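Local coordinates for protein GH3 beta-N-acetylglucosaminidase (Paenibacillaceae, PDB 6K5J) that hydrolyses terminal non-reducing beta-linked N-acetylglucosamine residues, as a glycoside hydrolase of family 3, at residues G292-L297 and D327-R332; V17-M22 and A335-R340; P395-R398 and V403-V406. All coordinates share one frame; numbering follows the deposited sequence.

Contact 1: G292-L297 and D327-R332; sequences GADLIL and DRSVGR
Asp294 takes two side chains of helix 323-339 on a single oxygen. OD1 of Asp294 accepts from OG of Ser329 at 2.6 Å and from NH1 of Arg332 at 2.9 Å. The two donors use different lone pairs. Ser329 comes in on the anti side, away from OD2. Arg332 comes in on the syn side and forms a salt bridge, with an N-H...O angle of 147°. The carboxylate and guanidinium planes are turned 47° apart. Of the guanidinium nitrogens NH1 meets this carboxylate, which lies near the edge and slightly tilted from the guanidinium plane. Asp294 CG is set beside its own backbone N (chi1 -53°), with OD1 reaching the helix. Arg332 runs extended from CG to NE and crosses the aspartate at about a right angle. CD of Arg332 passes 3.5 Å from OD2 of Asp294. CG of Arg328 lies over one face of the guanidinium group, toward the rim, and Asp262 takes NE of Arg332. The other oxygen, OD2 of Asp294, is held by Arg256 and the backbone N of Val265. A water adds a second bridge, 3.0 Å from O of Gly292 and 3.1 Å from NH1 of Arg332. A leucine in place of Asp294 would probably leave Ser329 OG and Arg332 NH1 without their shared acceptor and Arg256 without this carboxylate. Gly292 ends helix 281-291 in a Schellman motif, and the chain then turns through Asp294 into strand 296-298. The contact thus ties the entry of a parallel barrel strand to an outer helix, as in a TIM barrel.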
loop_
_atom_site.group_PDB
_atom_site.type_symbol
_atom_site.label_atom_id
_atom_site.label_comp_id
_atom_site.label_asym_id
_atom_site.label_seq_id
_atom_site.Cartn_x
_atom_site.Cartn_y
_atom_site.Cartn_z
ATOM N N GLY A 292 -18.598 -0.396 15.586
ATOM C CA GLY A 292 -18.402 -1.810 15.331
ATOM C C GLY A 292 -16.962 -2.267 15.164
ATOM O O GLY A 292 -16.720 -3.463 14.992
ATOM N N ALA A 293 -15.999 -1.345 15.217
ATOM C CA ALA A 293 -14.597 -1.713 15.041
ATOM C C ALA A 293 -14.049 -2.430 16.272
ATOM O O ALA A 293 -14.494 -2.210 17.402
ATOM C CB ALA A 293 -13.739 -0.473 14.753
ATOM N N ASP A 294 -13.046 -3.281 16.042
ATOM C CA ASP A 294 -12.364 -3.997 17.116
ATOM C C ASP A 294 -11.012 -3.417 17.460
ATOM O O ASP A 294 -10.599 -3.480 18.624
ATOM C CB ASP A 294 -12.131 -5.461 16.731
ATOM C CG ASP A 294 -13.387 -6.144 16.291
ATOM O OD1 ASP A 294 -14.343 -6.160 17.092
ATOM O OD2 ASP A 294 -13.416 -6.641 15.146
ATOM N N LEU A 295 -10.283 -2.922 16.465
ATOM C CA LEU A 295 -8.886 -2.563 16.645
ATOM C C LEU A 295 -8.699 -1.121 16.199
ATOM O O LEU A 295 -8.936 -0.793 15.030
ATOM C CB LEU A 295 -7.965 -3.505 15.863
ATOM C CG LEU A 295 -6.468 -3.365 16.147
ATOM C CD1 LEU A 295 -6.139 -3.583 17.640
ATOM C CD2 LEU A 295 -5.667 -4.342 15.276
ATOM N N ILE A 296 -8.266 -0.283 17.132
ATOM C CA ILE A 296 -8.089 1.155 16.941
ATOM C C ILE A 296 -6.631 1.406 16.579
ATOM O O ILE A 296 -5.732 1.131 17.381
ATOM C CB ILE A 296 -8.458 1.923 18.223
ATOM C CG1 ILE A 296 -9.912 1.675 18.633
ATOM C CG2 ILE A 296 -8.103 3.403 18.104
ATOM C CD1 ILE A 296 -10.914 1.689 17.524
ATOM N N LEU A 297 -6.383 1.932 15.385
ATOM C CA LEU A 297 -5.024 2.148 14.904
ATOM C C LEU A 297 -4.609 3.594 15.177
ATOM O O LEU A 297 -5.261 4.533 14.701
ATOM C CB LEU A 297 -4.929 1.830 13.414
ATOM C CG LEU A 297 -3.564 2.014 12.752
ATOM C CD1 LEU A 297 -2.494 1.140 13.428
ATOM C CD2 LEU A 297 -3.662 1.696 11.270
ATOM N N ASP A 327 -15.947 -7.260 25.356
ATOM C CA ASP A 327 -15.612 -8.680 25.243
ATOM C C ASP A 327 -15.781 -9.186 23.816
ATOM O O ASP A 327 -15.057 -10.091 23.396
ATOM C CB ASP A 327 -16.485 -9.531 26.174
ATOM C CG ASP A 327 -16.174 -9.325 27.647
ATOM O OD1 ASP A 327 -15.042 -8.924 27.987
ATOM O OD2 ASP A 327 -17.074 -9.595 28.474
ATOM N N ARG A 328 -16.766 -8.659 23.084
ATOM C CA ARG A 328 -16.972 -9.066 21.697
ATOM C C ARG A 328 -15.716 -8.822 20.863
ATOM O O ARG A 328 -15.241 -9.724 20.164
ATOM C CB ARG A 328 -18.176 -8.323 21.112
ATOM C CG ARG A 328 -18.786 -8.952 19.870
ATOM C CD ARG A 328 -19.729 -7.968 19.165
ATOM N NE ARG A 328 -20.737 -7.451 20.089
ATOM C CZ ARG A 328 -21.449 -6.347 19.881
ATOM N NH1 ARG A 328 -21.277 -5.648 18.770
ATOM N NH2 ARG A 328 -22.330 -5.939 20.788
ATOM N N SER A 329 -15.155 -7.606 20.935
ATOM C CA SER A 329 -13.933 -7.308 20.181
ATOM C C SER A 329 -12.742 -8.085 20.711
ATOM O O SER A 329 -11.928 -8.588 19.929
ATOM C CB SER A 329 -13.619 -5.809 20.208
ATOM O OG SER A 329 -14.578 -5.071 19.476
ATOM N N VAL A 330 -12.591 -8.161 22.032
ATOM C CA VAL A 330 -11.482 -8.929 22.599
ATOM C C VAL A 330 -11.523 -10.367 22.100
ATOM O O VAL A 330 -10.488 -10.952 21.761
ATOM C CB VAL A 330 -11.517 -8.863 24.140
ATOM C CG1 VAL A 330 -10.569 -9.901 24.747
ATOM C CG2 VAL A 330 -11.152 -7.457 24.617
ATOM N N GLY A 331 -12.721 -10.956 22.029
ATOM C CA GLY A 331 -12.830 -12.326 21.556
ATOM C C GLY A 331 -12.353 -12.491 20.126
ATOM O O GLY A 331 -11.667 -13.462 19.797
ATOM N N ARG A 332 -12.703 -11.543 19.257
ATOM C CA ARG A 332 -12.256 -11.623 17.871
ATOM C C ARG A 332 -10.745 -11.465 17.766
ATOM O O ARG A 332 -10.097 -12.172 16.986
ATOM C CB ARG A 332 -12.962 -10.562 17.030
ATOM C CG ARG A 332 -14.474 -10.673 17.009
ATOM C CD ARG A 332 -15.034 -9.567 16.135
ATOM N NE ARG A 332 -16.480 -9.628 15.949
ATOM C CZ ARG A 332 -17.339 -8.683 16.335
ATOM N NH1 ARG A 332 -16.912 -7.576 16.944
ATOM N NH2 ARG A 332 -18.637 -8.835 16.088
HETATM O O HOH W 1 -18.737 -5.126 16.445
#

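Contact 2: V17-M22 and A335-R340; sequences VGQLVM and ALKQRR
Gln19 and Lys337 tie the segment entering barrel strand 21-23 to the late helix 323-339 of the TIM-barrel fold. Gln19 lies shortly before the strand. Lys337 belongs to the last turns of the helix. NZ of Lys337 has its strongest partner in the backbone O of Pro77, and is also held by O of Gly44. These two residues come just before the strands 79-81 and 45-47. Across the contact itself there is one hydrogen bond, from NZ of Lys337 to OE1 of Gln19, at 2.9 Å. Three neutral oxygens therefore grip the ammonium group at the entry side of three neighbouring strands. They would probably ease the cost of burying its charge.

Between the two segments the van der Waals part is small. CE of Lys337 passes 3.6 Å from OE1 of Gln19. The lysine stem is extended beyond CG and spans a backbone separation of 11.0 Å between CA of Gln19 and CA of Lys337. Around the pair, Val76 touches both side chains, Leu79 packs on Lys337, and Leu334 of the same helix packs on Gln19.

The geometry of the hydrogen bond rests on the glutamine. Its chain bends at chi2 (-59°), which brings the amide round to the tip of the lysine instead of letting it run straight on. NZ of Lys337 then meets OE1 of Gln19 in the carbonyl plane, on a lone pair, with a C=O...N angle of 118°.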
loop_
_atom_site.group_PDB
_atom_site.type_symbol
_atom_site.label_atom_id
_atom_site.label_comp_id
_atom_site.label_asym_id
_atom_site.label_seq_id
_atom_site.Cartn_x
_atom_site.Cartn_y
_atom_site.Cartn_z
ATOM N N VAL A 17 -9.270 -3.257 27.374
ATOM C CA VAL A 17 -9.256 -2.017 26.606
ATOM C C VAL A 17 -7.965 -1.914 25.806
ATOM O O VAL A 17 -7.971 -1.514 24.637
ATOM C CB VAL A 17 -9.468 -0.809 27.539
ATOM C CG1 VAL A 17 -8.978 0.489 26.887
ATOM C CG2 VAL A 17 -10.947 -0.693 27.921
ATOM N N GLY A 18 -6.838 -2.286 26.420
ATOM C CA GLY A 18 -5.569 -2.241 25.709
ATOM C C GLY A 18 -5.538 -3.121 24.471
ATOM O O GLY A 18 -4.897 -2.770 23.473
ATOM N N GLN A 19 -6.228 -4.269 24.513
ATOM C CA GLN A 19 -6.284 -5.154 23.349
ATOM C C GLN A 19 -6.843 -4.446 22.121
ATOM O O GLN A 19 -6.524 -4.828 20.990
ATOM C CB GLN A 19 -7.134 -6.388 23.653
ATOM C CG GLN A 19 -6.415 -7.453 24.445
ATOM C CD GLN A 19 -5.175 -7.963 23.736
ATOM O OE1 GLN A 19 -5.261 -8.607 22.684
ATOM N NE2 GLN A 19 -4.010 -7.666 24.303
ATOM N N LEU A 20 -7.675 -3.425 22.322
ATOM C CA LEU A 20 -8.344 -2.725 21.232
ATOM C C LEU A 20 -7.469 -1.686 20.539
ATOM O O LEU A 20 -7.959 -1.004 19.633
ATOM C CB LEU A 20 -9.603 -2.041 21.756
ATOM C CG LEU A 20 -10.511 -2.891 22.650
ATOM C CD1 LEU A 20 -11.733 -2.093 23.043
ATOM C CD2 LEU A 20 -10.907 -4.162 21.928
ATOM N N VAL A 21 -6.204 -1.543 20.914
ATOM C CA VAL A 21 -5.363 -0.480 20.365
ATOM C C VAL A 21 -4.119 -1.086 19.727
ATOM O O VAL A 21 -3.482 -1.971 20.306
ATOM C CB VAL A 21 -4.985 0.545 21.447
ATOM C CG1 VAL A 21 -4.007 1.582 20.885
ATOM C CG2 VAL A 21 -6.256 1.202 21.994
ATOM N N MET A 22 -3.785 -0.614 18.530
ATOM C CA MET A 22 -2.512 -0.910 17.887
ATOM C C MET A 22 -1.742 0.393 17.748
ATOM O O MET A 22 -2.282 1.385 17.239
ATOM C CB MET A 22 -2.710 -1.558 16.512
ATOM C CG MET A 22 -1.395 -1.782 15.759
ATOM S SD MET A 22 -1.659 -2.737 14.253
ATOM C CE MET A 22 -1.567 -4.432 14.867
ATOM N N ALA A 335 -8.997 -14.627 19.055
ATOM C CA ALA A 335 -9.151 -15.734 18.112
ATOM C C ALA A 335 -8.177 -15.602 16.947
ATOM O O ALA A 335 -7.563 -16.589 16.528
ATOM C CB ALA A 335 -10.591 -15.803 17.596
ATOM N N LEU A 336 -8.012 -14.382 16.423
ATOM C CA LEU A 336 -7.026 -14.156 15.372
ATOM C C LEU A 336 -5.614 -14.470 15.869
ATOM O O LEU A 336 -4.827 -15.135 15.176
ATOM C CB LEU A 336 -7.121 -12.702 14.887
ATOM C CG LEU A 336 -6.077 -12.316 13.831
ATOM C CD1 LEU A 336 -6.177 -13.240 12.637
ATOM C CD2 LEU A 336 -6.239 -10.856 13.407
ATOM N N LYS A 337 -5.291 -14.019 17.078
ATOM C CA LYS A 337 -3.952 -14.220 17.622
ATOM C C LYS A 337 -3.646 -15.702 17.812
ATOM O O LYS A 337 -2.517 -16.146 17.574
ATOM C CB LYS A 337 -3.812 -13.464 18.943
ATOM C CG LYS A 337 -3.651 -11.947 18.767
ATOM C CD LYS A 337 -3.600 -11.233 20.108
ATOM C CE LYS A 337 -3.206 -9.764 19.919
ATOM N NZ LYS A 337 -2.876 -9.082 21.196
ATOM N N GLN A 338 -4.637 -16.480 18.254
ATOM C CA GLN A 338 -4.448 -17.924 18.344
ATOM C C GLN A 338 -4.276 -18.545 16.962
ATOM O O GLN A 338 -3.438 -19.436 16.774
ATOM C CB GLN A 338 -5.636 -18.561 19.061
ATOM C CG GLN A 338 -5.501 -20.071 19.176
ATOM C CD GLN A 338 -6.764 -20.741 19.666
ATOM O OE1 GLN A 338 -7.739 -20.073 20.022
ATOM N NE2 GLN A 338 -6.756 -22.073 19.690
ATOM N N ARG A 339 -5.059 -18.077 15.987
ATOM C CA ARG A 339 -5.093 -18.683 14.657
ATOM C C ARG A 339 -3.781 -18.502 13.914
ATOM O O ARG A 339 -3.401 -19.360 13.104
ATOM C CB ARG A 339 -6.229 -18.077 13.845
ATOM C CG ARG A 339 -6.625 -18.877 12.637
ATOM C CD ARG A 339 -8.065 -18.597 12.300
ATOM N NE ARG A 339 -8.195 -17.265 11.740
ATOM C CZ ARG A 339 -8.996 -16.319 12.219
ATOM N NH1 ARG A 339 -9.765 -16.544 13.282
ATOM N NH2 ARG A 339 -9.023 -15.139 11.632
ATOM N N ARG A 340 -3.088 -17.398 14.155
ATOM C CA ARG A 340 -1.815 -17.139 13.512
ATOM C C ARG A 340 -0.645 -17.545 14.389
ATOM O O ARG A 340 0.499 -17.206 14.070
ATOM C CB ARG A 340 -1.716 -15.659 13.116
ATOM C CG ARG A 340 -2.673 -15.265 11.979
ATOM C CD ARG A 340 -2.547 -16.198 10.762
ATOM N NE ARG A 340 -3.746 -16.154 9.931
ATOM C CZ ARG A 340 -4.203 -17.175 9.218
ATOM N NH1 ARG A 340 -3.561 -18.334 9.225
ATOM N NH2 ARG A 340 -5.313 -17.043 8.508
#

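Contact 3: P395-R398 and V403-V406; sequences PEVR and VDEV
Val397 and Val406 meet in a short-range van der Waals contact at the surface, inside the loop that follows strand 390-396 of the mixed sheet and precedes helix 413-419. The two backbones come within 5.2 Å, measured from CA of Val397 to CA of Val406. Val397 does most of the touching. Its CG1 sits 3.6 Å from O of Glu405, and its CG2 lies 3.5 Å from OD1 of Asp404. CG1 is anti to the backbone N (chi1 173°), which puts both methyls on the facing segment. The valines meet methyl to methyl, CG1 of Val397 with CG2 of Val406 at 4.2 Å. CG2 of Val406 also rests 3.7 Å from O of Arg398. Tyr456 packs on Val397 as well.

The polar groups are held within their own segments or by other parts of the chain. Arg398 grips OE2 of Glu396 side-on, with NE at 2.6 Å and NH2 at 2.8 Å, both close to the guanidinium plane. A second charge, Glu437, takes NH1 of Arg398. OE2 of Glu405 accepts from the backbone N of Val406 on its anti lone pair. The carboxylate of Asp404 is turned to Arg485, its salt-bridge partner.

The two segments are therefore joined by methyls against a methyl, backbone carbonyl oxygens and one carboxylate oxygen. Direct cohesion between them is van der Waals, and the loop's shape probably also relies on Arg485 and Glu437.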
loop_
_atom_site.group_PDB
_atom_site.type_symbol
_atom_site.label_atom_id
_atom_site.label_comp_id
_atom_site.label_asym_id
_atom_site.label_seq_id
_atom_site.Cartn_x
_atom_site.Cartn_y
_atom_site.Cartn_z
ATOM N N PRO A 395 12.998 10.113 -12.642
ATOM C CA PRO A 395 12.433 10.946 -11.579
ATOM C C PRO A 395 12.681 10.366 -10.197
ATOM O O PRO A 395 12.719 9.153 -9.997
ATOM C CB PRO A 395 10.935 10.931 -11.912
ATOM C CG PRO A 395 10.717 9.506 -12.428
ATOM C CD PRO A 395 12.024 9.121 -13.142
ATOM N N GLU A 396 12.852 11.258 -9.224
ATOM C CA GLU A 396 13.024 10.825 -7.843
ATOM C C GLU A 396 12.134 11.672 -6.946
ATOM O O GLU A 396 12.014 12.887 -7.139
ATOM C CB GLU A 396 14.498 10.907 -7.380
ATOM C CG GLU A 396 15.061 12.314 -7.296
ATOM C CD GLU A 396 16.418 12.394 -6.593
ATOM O OE1 GLU A 396 17.004 11.338 -6.255
ATOM O OE2 GLU A 396 16.895 13.533 -6.380
ATOM N N VAL A 397 11.476 11.007 -5.997
ATOM C CA VAL A 397 10.679 11.708 -5.000
ATOM C C VAL A 397 11.620 12.385 -4.013
ATOM O O VAL A 397 12.543 11.757 -3.478
ATOM C CB VAL A 397 9.723 10.733 -4.294
ATOM C CG1 VAL A 397 9.002 11.427 -3.133
ATOM C CG2 VAL A 397 8.709 10.168 -5.286
ATOM N N ARG A 398 11.410 13.677 -3.785
ATOM C CA ARG A 398 12.273 14.432 -2.889
ATOM C C ARG A 398 11.565 14.932 -1.642
ATOM O O ARG A 398 12.199 15.028 -0.591
ATOM C CB ARG A 398 12.897 15.609 -3.639
ATOM C CG ARG A 398 13.743 15.123 -4.787
ATOM C CD ARG A 398 14.433 16.230 -5.520
ATOM N NE ARG A 398 15.450 15.674 -6.401
ATOM C CZ ARG A 398 15.905 16.288 -7.481
ATOM N NH1 ARG A 398 15.430 17.488 -7.810
ATOM N NH2 ARG A 398 16.833 15.701 -8.225
ATOM N N VAL A 403 2.101 7.745 1.366
ATOM C CA VAL A 403 1.634 7.204 0.091
ATOM C C VAL A 403 2.736 7.299 -0.959
ATOM O O VAL A 403 2.945 6.367 -1.748
ATOM C CB VAL A 403 0.353 7.927 -0.380
ATOM C CG1 VAL A 403 -0.368 7.104 -1.447
ATOM C CG2 VAL A 403 -0.580 8.216 0.787
ATOM N N ASP A 404 3.461 8.418 -0.972
ATOM C CA ASP A 404 4.522 8.689 -1.940
ATOM C C ASP A 404 5.806 8.977 -1.161
ATOM O O ASP A 404 6.100 10.126 -0.818
ATOM C CB ASP A 404 4.134 9.851 -2.847
ATOM C CG ASP A 404 4.458 9.585 -4.295
ATOM O OD1 ASP A 404 5.516 8.967 -4.558
ATOM O OD2 ASP A 404 3.655 9.982 -5.167
ATOM N N GLU A 405 6.577 7.929 -0.894
ATOM C CA GLU A 405 7.723 8.022 -0.001
ATOM C C GLU A 405 9.001 8.352 -0.766
ATOM O O GLU A 405 9.139 8.040 -1.953
ATOM C CB GLU A 405 7.899 6.712 0.773
ATOM C CG GLU A 405 9.017 6.727 1.808
ATOM C CD GLU A 405 8.792 7.762 2.906
ATOM O OE1 GLU A 405 8.308 7.380 3.996
ATOM O OE2 GLU A 405 9.106 8.955 2.681
ATOM N N VAL A 406 9.923 9.018 -0.071
ATOM C CA VAL A 406 11.307 9.121 -0.527
ATOM C C VAL A 406 11.920 7.727 -0.442
ATOM O O VAL A 406 12.207 7.222 0.649
ATOM C CB VAL A 406 12.107 10.134 0.297
ATOM C CG1 VAL A 406 13.544 10.180 -0.202
ATOM C CG2 VAL A 406 11.453 11.515 0.221
#

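How the contacts relate
From the N terminus, the chain leaves helix 13-19 through segment 17-22 and enters the first barrel strand. Contact 2 closes a very long loop when it meets 335-340, 313 residues on. Contact 1 is nested inside that loop and joins 292-297 to 327-332. Both use helix 323-339 and neighbouring strands of one parallel sheet, and their centres are 8 Å apart. They touch directly: N of Ile296 lies 2.6 Å from O of Leu20, a probable hydrogen bond. Contact 3 follows in series and closes a small loop after strand 390-396 of the six-stranded mixed sheet. It lies across the chain's centre, about 35 Å from contact 1 between centres.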